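Local coordinates for protein processed glycerol phosphate lipoteichoic acid synthase 2 (Bacillus subtilis, PDB 2W8D) that belongs to the lipoteichoic acid synthase family, its C-terminal domain having a sulfatase-like, alkaline phosphatase-type fold that holds a magnesium ion, at residues A[49-63]-A[225-239]. Sequence-based numbering, arbitrary orientation.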
ATOM      1  N   TYR A  49      14.197  14.454   0.602  1.00 17.08           N
ATOM      2  CA  TYR A  49      14.743  15.116  -0.570  1.00 16.38           C
ATOM      3  C   TYR A  49      14.483  16.625  -0.490  1.00 16.76           C
ATOM      4  O   TYR A  49      13.441  17.074   0.019  1.00 15.58           O
ATOM      5  CB  TYR A  49      14.103  14.574  -1.828  1.00 16.39           C
ATOM      6  CG  TYR A  49      14.997  14.726  -3.027  1.00 15.98           C
ATOM      7  CD1 TYR A  49      15.947  13.748  -3.339  1.00 16.00           C
ATOM      8  CD2 TYR A  49      14.937  15.863  -3.817  1.00 16.59           C
ATOM      9  CE1 TYR A  49      16.809  13.897  -4.427  1.00 16.43           C
ATOM     10  CE2 TYR A  49      15.801  16.030  -4.907  1.00 17.76           C
ATOM     11  CZ  TYR A  49      16.718  15.040  -5.203  1.00 16.49           C
ATOM     12  OH  TYR A  49      17.555  15.199  -6.265  1.00 18.43           O
ATOM     13  N   LYS A  50      15.429  17.397  -1.002  1.00 16.99           N
ATOM     14  CA  LYS A  50      15.271  18.850  -1.054  1.00 18.44           C
ATOM     15  C   LYS A  50      15.615  19.375  -2.433  1.00 18.68           C
ATOM     16  O   LYS A  50      16.452  18.808  -3.127  1.00 18.91           O
ATOM     17  CB  LYS A  50      16.161  19.573  -0.030  1.00 18.20           C
ATOM     18  CG  LYS A  50      16.058  19.073   1.367  1.00 17.85           C
ATOM     19  CD  LYS A  50      16.837  19.955   2.316  1.00 20.27           C
ATOM     20  CE  LYS A  50      16.813  19.331   3.705  1.00 22.34           C
ATOM     21  NZ  LYS A  50      17.495  20.127   4.774  1.00 20.47           N
ATOM     22  N   ILE A  51      14.932  20.459  -2.789  1.00 18.97           N
ATOM     23  CA  ILE A  51      15.136  21.245  -4.000  1.00 19.37           C
ATOM     24  C   ILE A  51      15.407  22.671  -3.492  1.00 20.01           C
ATOM     25  O   ILE A  51      14.581  23.211  -2.746  1.00 19.17           O
ATOM     26  CB  ILE A  51      13.832  21.256  -4.877  1.00 19.23           C
ATOM     27  CG1 ILE A  51      13.478  19.844  -5.387  1.00 19.55           C
ATOM     28  CG2 ILE A  51      13.990  22.184  -6.075  1.00 18.39           C
ATOM     29  CD1 ILE A  51      14.564  19.268  -6.336  1.00 16.96           C
ATOM     30  N   ASP A  52      16.544  23.261  -3.887  1.00 20.46           N
ATOM     31  CA  ASP A  52      16.978  24.612  -3.448  1.00 21.88           C
ATOM     32  C   ASP A  52      16.944  24.820  -1.920  1.00 21.66           C
ATOM     33  O   ASP A  52      16.570  25.907  -1.424  1.00 21.51           O
ATOM     34  CB  ASP A  52      16.151  25.740  -4.129  1.00 23.03           C
ATOM     35  CG  ASP A  52      16.029  25.568  -5.651  1.00 25.80           C
ATOM     36  OD1 ASP A  52      16.966  24.979  -6.261  1.00 28.89           O
ATOM     37  OD2 ASP A  52      15.002  26.037  -6.229  1.00 24.99           O
ATOM     38  N   GLY A  53      17.308  23.776  -1.180  1.00 21.24           N
ATOM     39  CA  GLY A  53      17.225  23.815   0.274  1.00 20.95           C
ATOM     40  C   GLY A  53      15.827  23.707   0.877  1.00 20.52           C
ATOM     41  O   GLY A  53      15.702  23.693   2.093  1.00 20.49           O
ATOM     42  N   LYS A  54      14.786  23.626   0.038  1.00 20.12           N
ATOM     43  CA  LYS A  54      13.398  23.454   0.479  1.00 19.41           C
ATOM     44  C   LYS A  54      12.982  21.989   0.396  1.00 18.93           C
ATOM     45  O   LYS A  54      13.136  21.346  -0.642  1.00 19.25           O
ATOM     46  CB  LYS A  54      12.414  24.295  -0.359  1.00 19.96           C
ATOM     47  CG  LYS A  54      12.858  25.729  -0.628  1.00 20.44           C
ATOM     48  CD  LYS A  54      11.681  26.665  -0.850  1.00 21.45           C
ATOM     49  CE  LYS A  54      12.094  28.103  -0.494  1.00 24.49           C
ATOM     50  NZ  LYS A  54      10.989  28.815   0.242  1.00 25.65           N
ATOM     51  N   GLU A  55      12.423  21.468   1.481  1.00 18.00           N
ATOM     52  CA  GLU A  55      11.973  20.089   1.518  1.00 16.89           C
ATOM     53  C   GLU A  55      10.761  19.893   0.629  1.00 16.42           C
ATOM     54  O   GLU A  55       9.905  20.765   0.521  1.00 16.15           O
ATOM     55  CB  GLU A  55      11.655  19.691   2.940  1.00 17.20           C
ATOM     56  CG  GLU A  55      12.860  19.726   3.872  1.00 19.30           C
ATOM     57  CD  GLU A  55      12.458  19.637   5.323  1.00 22.32           C
ATOM     58  OE1 GLU A  55      11.734  18.682   5.684  1.00 21.96           O
ATOM     59  OE2 GLU A  55      12.860  20.532   6.105  1.00 27.03           O
ATOM     60  N   VAL A  56      10.700  18.734  -0.018  1.00 16.04           N
ATOM     61  CA  VAL A  56       9.636  18.421  -0.941  1.00 14.36           C
ATOM     62  C   VAL A  56       8.466  17.905  -0.134  1.00 14.40           C
ATOM     63  O   VAL A  56       7.330  18.316  -0.356  1.00 14.57           O
ATOM     64  CB  VAL A  56      10.059  17.347  -1.991  1.00 14.50           C
ATOM     65  CG1 VAL A  56       8.845  16.954  -2.856  1.00 12.59           C
ATOM     66  CG2 VAL A  56      11.208  17.848  -2.861  1.00 13.09           C
ATOM     67  N   THR A  57       8.716  16.990   0.797  1.00 14.53           N
ATOM     68  CA  THR A  57       7.599  16.467   1.616  1.00 14.48           C
ATOM     69  C   THR A  57       7.747  16.746   3.152  1.00 14.32           C
ATOM     70  O   THR A  57       7.886  15.807   3.951  1.00 14.42           O
ATOM     71  CB  THR A  57       7.342  14.977   1.308  1.00 14.83           C
ATOM     72  OG1 THR A  57       8.537  14.226   1.533  1.00 16.26           O
ATOM     73  CG2 THR A  57       6.940  14.785  -0.163  1.00 14.29           C
ATOM     74  N   PRO A  58       7.735  18.042   3.564  1.00 13.19           N
ATOM     75  CA  PRO A  58       8.056  18.348   4.970  1.00 13.82           C
ATOM     76  C   PRO A  58       7.155  17.682   6.028  1.00 14.44           C
ATOM     77  O   PRO A  58       7.641  17.356   7.123  1.00 14.33           O
ATOM     78  CB  PRO A  58       7.916  19.899   5.061  1.00 13.47           C
ATOM     79  CG  PRO A  58       7.004  20.286   3.912  1.00 12.15           C
ATOM     80  CD  PRO A  58       7.470  19.274   2.799  1.00 13.18           C
ATOM     81  N   PHE A  59       5.867  17.484   5.745  1.00 14.48           N
ATOM     82  CA  PHE A  59       5.044  16.780   6.743  1.00 14.80           C
ATOM     83  C   PHE A  59       5.438  15.314   6.904  1.00 14.47           C
ATOM     84  O   PHE A  59       5.578  14.815   8.028  1.00 13.99           O
ATOM     85  CB  PHE A  59       3.541  16.879   6.463  1.00 15.41           C
ATOM     86  CG  PHE A  59       2.697  16.497   7.640  1.00 15.20           C
ATOM     87  CD1 PHE A  59       2.653  17.328   8.776  1.00 16.79           C
ATOM     88  CD2 PHE A  59       1.991  15.290   7.641  1.00 14.16           C
ATOM     89  CE1 PHE A  59       1.850  17.008   9.901  1.00 17.04           C
ATOM     90  CE2 PHE A  59       1.205  14.928   8.737  1.00 15.79           C
ATOM     91  CZ  PHE A  59       1.114  15.809   9.889  1.00 16.09           C
ATOM     92  N   LEU A  60       5.628  14.647   5.770  1.00 14.61           N
ATOM     93  CA  LEU A  60       5.950  13.223   5.748  1.00 14.94           C
ATOM     94  C   LEU A  60       7.311  13.032   6.385  1.00 15.90           C
ATOM     95  O   LEU A  60       7.496  12.097   7.165  1.00 17.33           O
ATOM     96  CB  LEU A  60       5.870  12.655   4.323  1.00 13.34           C
ATOM     97  CG  LEU A  60       4.419  12.644   3.761  1.00 14.98           C
ATOM     98  CD1 LEU A  60       4.311  12.096   2.305  1.00 12.37           C
ATOM     99  CD2 LEU A  60       3.388  11.923   4.644  1.00 14.08           C
ATOM    100  N   ASN A  61       8.246  13.935   6.086  1.00 15.95           N
ATOM    101  CA  ASN A  61       9.553  13.973   6.768  1.00 17.16           C
ATOM    102  C   ASN A  61       9.459  14.041   8.285  1.00 17.19           C
ATOM    103  O   ASN A  61      10.177  13.324   8.979  1.00 17.65           O
ATOM    104  CB  ASN A  61      10.431  15.138   6.263  1.00 16.21           C
ATOM    105  CG  ASN A  61      10.694  15.050   4.789  1.00 17.77           C
ATOM    106  OD1 ASN A  61      10.400  14.028   4.147  1.00 15.83           O
ATOM    107  ND2 ASN A  61      11.218  16.124   4.227  1.00 19.24           N
ATOM    108  N   LYS A  62       8.579  14.886   8.805  1.00 17.74           N
ATOM    109  CA  LYS A  62       8.445  14.992  10.263  1.00 18.72           C
ATOM    110  C   LYS A  62       7.983  13.639  10.836  1.00 17.87           C
ATOM    111  O   LYS A  62       8.530  13.149  11.810  1.00 18.74           O
ATOM    112  CB  LYS A  62       7.494  16.127  10.664  1.00 18.96           C
ATOM    113  CG  LYS A  62       7.659  16.549  12.110  1.00 22.67           C
ATOM    114  CD  LYS A  62       6.601  17.558  12.567  1.00 27.78           C
ATOM    115  CE  LYS A  62       5.210  16.944  12.659  1.00 30.42           C
ATOM    116  NZ  LYS A  62       4.320  17.780  13.525  1.00 32.98           N
ATOM    117  N   LEU A  63       7.020  13.017  10.193  1.00 16.62           N
ATOM    118  CA  LEU A  63       6.565  11.686  10.617  1.00 16.71           C
ATOM    119  C   LEU A  63       7.687  10.659  10.568  1.00 17.09           C
ATOM    120  O   LEU A  63       7.798   9.807  11.449  1.00 16.93           O
ATOM    121  CB  LEU A  63       5.426  11.204   9.714  1.00 15.72           C
ATOM    122  CG  LEU A  63       4.193  12.097   9.654  1.00 15.46           C
ATOM    123  CD1 LEU A  63       3.170  11.472   8.761  1.00 14.23           C
ATOM    124  CD2 LEU A  63       3.616  12.314  11.071  1.00 15.60           C
ATOM    125  N   PHE A 225       8.007  16.828  -8.329  1.00 13.78           N
ATOM    126  CA  PHE A 225       8.313  17.386  -7.024  1.00 15.52           C
ATOM    127  C   PHE A 225       7.262  18.364  -6.562  1.00 15.73           C
ATOM    128  O   PHE A 225       7.033  18.449  -5.369  1.00 15.37           O
ATOM    129  CB  PHE A 225       9.677  18.090  -6.998  1.00 15.76           C
ATOM    130  CG  PHE A 225      10.802  17.197  -7.367  1.00 16.85           C
ATOM    131  CD1 PHE A 225      11.297  16.256  -6.444  1.00 18.93           C
ATOM    132  CD2 PHE A 225      11.372  17.259  -8.638  1.00 17.71           C
ATOM    133  CE1 PHE A 225      12.351  15.381  -6.782  1.00 15.29           C
ATOM    134  CE2 PHE A 225      12.422  16.376  -8.984  1.00 18.55           C
ATOM    135  CZ  PHE A 225      12.904  15.446  -8.047  1.00 15.05           C
ATOM    136  N   GLN A 226       6.650  19.092  -7.507  1.00 16.45           N
ATOM    137  CA  GLN A 226       5.533  19.990  -7.236  1.00 17.37           C
ATOM    138  C   GLN A 226       4.260  19.283  -6.806  1.00 16.44           C
ATOM    139  O   GLN A 226       3.629  19.698  -5.836  1.00 15.63           O
ATOM    140  CB  GLN A 226       5.214  20.842  -8.460  1.00 18.82           C
ATOM    141  CG  GLN A 226       6.324  21.758  -8.858  1.00 22.85           C
ATOM    142  CD  GLN A 226       5.835  22.928  -9.671  1.00 29.29           C
ATOM    143  OE1 GLN A 226       4.719  22.914 -10.188  1.00 34.12           O
ATOM    144  NE2 GLN A 226       6.666  23.956  -9.789  1.00 30.57           N
ATOM    145  N   SER A 227       3.859  18.227  -7.516  1.00 15.96           N
ATOM    146  CA  SER A 227       2.643  17.525  -7.102  1.00 15.73           C
ATOM    147  C   SER A 227       2.875  16.688  -5.853  1.00 15.07           C
ATOM    148  O   SER A 227       1.955  16.486  -5.062  1.00 14.99           O
ATOM    149  CB  SER A 227       1.974  16.718  -8.231  1.00 16.01           C
ATOM    150  OG  SER A 227       2.957  16.125  -9.038  1.00 19.23           O
ATOM    151  N   ALA A 228       4.108  16.231  -5.650  1.00 14.23           N
ATOM    152  CA  ALA A 228       4.442  15.551  -4.394  1.00 13.74           C
ATOM    153  C   ALA A 228       4.302  16.542  -3.204  1.00 13.58           C
ATOM    154  O   ALA A 228       3.788  16.181  -2.150  1.00 13.76           O
ATOM    155  CB  ALA A 228       5.847  14.959  -4.438  1.00 11.81           C
ATOM    156  N   HIS A 229       4.760  17.769  -3.392  1.00 12.89           N
ATOM    157  CA  HIS A 229       4.694  18.801  -2.356  1.00 13.81           C
ATOM    158  C   HIS A 229       3.224  19.079  -2.063  1.00 14.36           C
ATOM    159  O   HIS A 229       2.852  19.149  -0.915  1.00 14.99           O
ATOM    160  CB  HIS A 229       5.450  20.073  -2.805  1.00 13.38           C
ATOM    161  CG  HIS A 229       5.507  21.173  -1.777  1.00 13.68           C
ATOM    162  ND1 HIS A 229       6.336  21.132  -0.675  1.00 13.25           N
ATOM    163  CD2 HIS A 229       4.867  22.368  -1.711  1.00 12.24           C
ATOM    164  CE1 HIS A 229       6.197  22.247   0.025  1.00 11.48           C
ATOM    165  NE2 HIS A 229       5.317  23.014  -0.587  1.00  9.84           N
ATOM    166  N   TYR A 230       2.389  19.161  -3.104  1.00 14.82           N
ATOM    167  CA  TYR A 230       0.956  19.326  -2.932  1.00 14.98           C
ATOM    168  C   TYR A 230       0.309  18.161  -2.119  1.00 15.72           C
ATOM    169  O   TYR A 230      -0.506  18.402  -1.186  1.00 16.58           O
ATOM    170  CB  TYR A 230       0.269  19.550  -4.298  1.00 15.02           C
ATOM    171  CG  TYR A 230      -1.239  19.704  -4.210  1.00 13.76           C
ATOM    172  CD1 TYR A 230      -1.823  20.957  -4.004  1.00 13.97           C
ATOM    173  CD2 TYR A 230      -2.075  18.588  -4.283  1.00 12.27           C
ATOM    174  CE1 TYR A 230      -3.202  21.096  -3.902  1.00 12.91           C
ATOM    175  CE2 TYR A 230      -3.429  18.703  -4.186  1.00 13.54           C
ATOM    176  CZ  TYR A 230      -3.990  19.966  -3.980  1.00 13.34           C
ATOM    177  OH  TYR A 230      -5.330  20.080  -3.882  1.00 13.78           O
ATOM    178  N   LEU A 231       0.646  16.925  -2.480  1.00 15.60           N
ATOM    179  CA  LEU A 231       0.233  15.725  -1.739  1.00 15.25           C
ATOM    180  C   LEU A 231       0.595  15.867  -0.245  1.00 15.26           C
ATOM    181  O   LEU A 231      -0.225  15.605   0.629  1.00 14.86           O
ATOM    182  CB  LEU A 231       0.893  14.460  -2.330  1.00 13.44           C
ATOM    183  CG  LEU A 231       0.499  13.102  -1.713  1.00 14.10           C
ATOM    184  CD1 LEU A 231      -1.019  12.965  -1.453  1.00 11.58           C
ATOM    185  CD2 LEU A 231       0.941  11.906  -2.553  1.00 11.85           C
ATOM    186  N   ASP A 232       1.818  16.293   0.020  1.00 15.08           N
ATOM    187  CA  ASP A 232       2.288  16.460   1.383  1.00 16.57           C
ATOM    188  C   ASP A 232       1.469  17.487   2.200  1.00 15.79           C
ATOM    189  O   ASP A 232       1.147  17.242   3.345  1.00 15.65           O
ATOM    190  CB  ASP A 232       3.749  16.852   1.375  1.00 16.79           C
ATOM    191  CG  ASP A 232       4.355  16.863   2.755  1.00 20.10           C
ATOM    192  OD1 ASP A 232       4.619  15.734   3.246  1.00 22.38           O
ATOM    193  OD2 ASP A 232       4.588  17.979   3.325  1.00 21.31           O
ATOM    194  N   GLN A 233       1.119  18.615   1.601  1.00 15.92           N
ATOM    195  CA  GLN A 233       0.213  19.575   2.245  1.00 16.26           C
ATOM    196  C   GLN A 233      -1.169  19.000   2.526  1.00 16.24           C
ATOM    197  O   GLN A 233      -1.759  19.304   3.556  1.00 17.93           O
ATOM    198  CB  GLN A 233       0.125  20.860   1.426  1.00 16.00           C
ATOM    199  CG  GLN A 233       1.495  21.563   1.313  1.00 17.46           C
ATOM    200  CD  GLN A 233       1.485  22.826   0.449  1.00 19.39           C
ATOM    201  OE1 GLN A 233       0.727  22.936  -0.519  1.00 21.09           O
ATOM    202  NE2 GLN A 233       2.335  23.784   0.802  1.00 21.35           N
ATOM    203  N   SER A 234      -1.678  18.175   1.616  1.00 16.26           N
ATOM    204  CA  SER A 234      -2.969  17.520   1.756  1.00 16.18           C
ATOM    205  C   SER A 234      -2.980  16.571   2.936  1.00 15.55           C
ATOM    206  O   SER A 234      -3.972  16.481   3.626  1.00 16.03           O
ATOM    207  CB  SER A 234      -3.305  16.696   0.500  1.00 17.45           C
ATOM    208  OG  SER A 234      -3.293  17.472  -0.687  1.00 20.17           O
ATOM    209  N   ILE A 235      -1.894  15.835   3.152  1.00 15.14           N
ATOM    210  CA  ILE A 235      -1.825  14.885   4.264  1.00 14.24           C
ATOM    211  C   ILE A 235      -1.781  15.667   5.579  1.00 14.36           C
ATOM    212  O   ILE A 235      -2.488  15.322   6.536  1.00 13.44           O
ATOM    213  CB  ILE A 235      -0.597  13.938   4.175  1.00 14.19           C
ATOM    214  CG1 ILE A 235      -0.661  13.078   2.907  1.00 11.46           C
ATOM    215  CG2 ILE A 235      -0.459  13.095   5.474  1.00 12.25           C
ATOM    216  CD1 ILE A 235      -2.062  12.528   2.619  1.00 11.65           C
ATOM    217  N   GLU A 236      -0.959  16.713   5.600  1.00 14.03           N
ATOM    218  CA  GLU A 236      -0.913  17.670   6.726  1.00 14.70           C
ATOM    219  C   GLU A 236      -2.305  18.181   7.100  1.00 14.61           C
ATOM    220  O   GLU A 236      -2.713  18.084   8.264  1.00 14.69           O
ATOM    221  CB  GLU A 236       0.036  18.856   6.427  1.00 15.15           C
ATOM    222  CG  GLU A 236      -0.030  19.992   7.491  1.00 16.95           C
ATOM    223  CD  GLU A 236       0.915  21.164   7.227  1.00 20.29           C
ATOM    224  OE1 GLU A 236       1.321  21.406   6.075  1.00 20.67           O
ATOM    225  OE2 GLU A 236       1.233  21.885   8.198  1.00 24.70           O
ATOM    226  N   GLN A 237      -3.050  18.696   6.121  1.00 14.81           N
ATOM    227  CA  GLN A 237      -4.418  19.182   6.405  1.00 14.76           C
ATOM    228  C   GLN A 237      -5.281  18.035   6.955  1.00 14.57           C
ATOM    229  O   GLN A 237      -5.889  18.172   8.003  1.00 15.92           O
ATOM    230  CB  GLN A 237      -5.044  19.843   5.170  1.00 14.60           C
ATOM    231  CG  GLN A 237      -6.561  20.024   5.213  1.00 14.61           C
ATOM    232  CD  GLN A 237      -7.224  19.726   3.870  1.00 16.31           C
ATOM    233  OE1 GLN A 237      -6.820  20.274   2.848  1.00 18.06           O
ATOM    234  NE2 GLN A 237      -8.254  18.846   3.868  1.00 14.61           N
ATOM    235  N   PHE A 238      -5.304  16.898   6.283  1.00 14.40           N
ATOM    236  CA  PHE A 238      -6.024  15.709   6.776  1.00 14.31           C
ATOM    237  C   PHE A 238      -5.708  15.372   8.245  1.00 14.80           C
ATOM    238  O   PHE A 238      -6.627  15.157   9.055  1.00 14.47           O
ATOM    239  CB  PHE A 238      -5.729  14.516   5.872  1.00 13.73           C
ATOM    240  CG  PHE A 238      -6.561  13.298   6.142  1.00 15.07           C
ATOM    241  CD1 PHE A 238      -7.964  13.381   6.283  1.00 15.09           C
ATOM    242  CD2 PHE A 238      -5.959  12.040   6.162  1.00 15.55           C
ATOM    243  CE1 PHE A 238      -8.750  12.215   6.483  1.00 16.55           C
ATOM    244  CE2 PHE A 238      -6.742  10.849   6.349  1.00 18.03           C
ATOM    245  CZ  PHE A 238      -8.149  10.945   6.508  1.00 15.92           C
ATOM    246  N   PHE A 239      -4.422  15.328   8.584  1.00 15.69           N
ATOM    247  CA  PHE A 239      -3.985  15.122   9.969  1.00 16.88           C
ATOM    248  C   PHE A 239      -4.470  16.218  10.914  1.00 17.83           C
ATOM    249  O   PHE A 239      -4.953  15.906  11.995  1.00 18.89           O
ATOM    250  CB  PHE A 239      -2.454  15.027  10.049  1.00 17.34           C
ATOM    251  CG  PHE A 239      -1.907  13.628   9.915  1.00 15.99           C
ATOM    252  CD1 PHE A 239      -2.255  12.826   8.855  1.00 17.63           C
ATOM    253  CD2 PHE A 239      -1.034  13.131  10.859  1.00 14.83           C
ATOM    254  CE1 PHE A 239      -1.728  11.552   8.735  1.00 18.75           C
ATOM    255  CE2 PHE A 239      -0.513  11.851  10.736  1.00 16.24           C
ATOM    256  CZ  PHE A 239      -0.835  11.083   9.694  1.00 16.19           C
TER
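With CG trans to the backbone N in both side chains, D232 (chi1 -172°) sends its carboxylate from helix 225-239 to the first turn of helix 58-63, and F59 (chi1 -165°) lays its ring back across the long helix. This is a helix–helix contact of the alpha/beta sulfatase-type fold, the short segment axes lying 61° apart in direction. Their closest approach is 8.6 Å. Both carboxylate oxygens of D232 accept backbone N-H groups through their syn lone pairs. F59 N lies 2.8 Å from D232 OD2 in a nearly straight bond. L60 N lies 2.9 Å from D232 OD1. Two bonds fix the rotation of this buried carboxylate at the N-terminal end of helix 58-63, where the helix dipole would be expected to stabilise negative charge. One turn earlier, H229 ND1 donates to V56 O at 3.0 Å, with the acceptor close to the imidazole plane; F211 stacks on the same ring.

Apolar packing continues at both ends. F59 is a knob among D232, I235, E236 and F239: E236 CA sits over the centre of its ring, 3.8 Å from the centroid, while the ring edge meets the F239 face nearly at right angles. M255 of strand 251-257 touches L60, L63, I235 and F239, joining this end to the central sheet. Toward the hairpin 50-55, the Y49 and F225 rings run nearly parallel but slip apart with little overlap, and I51 CD1 stands 4.2 Å from the F225 ring centroid, almost exactly on the ring normal.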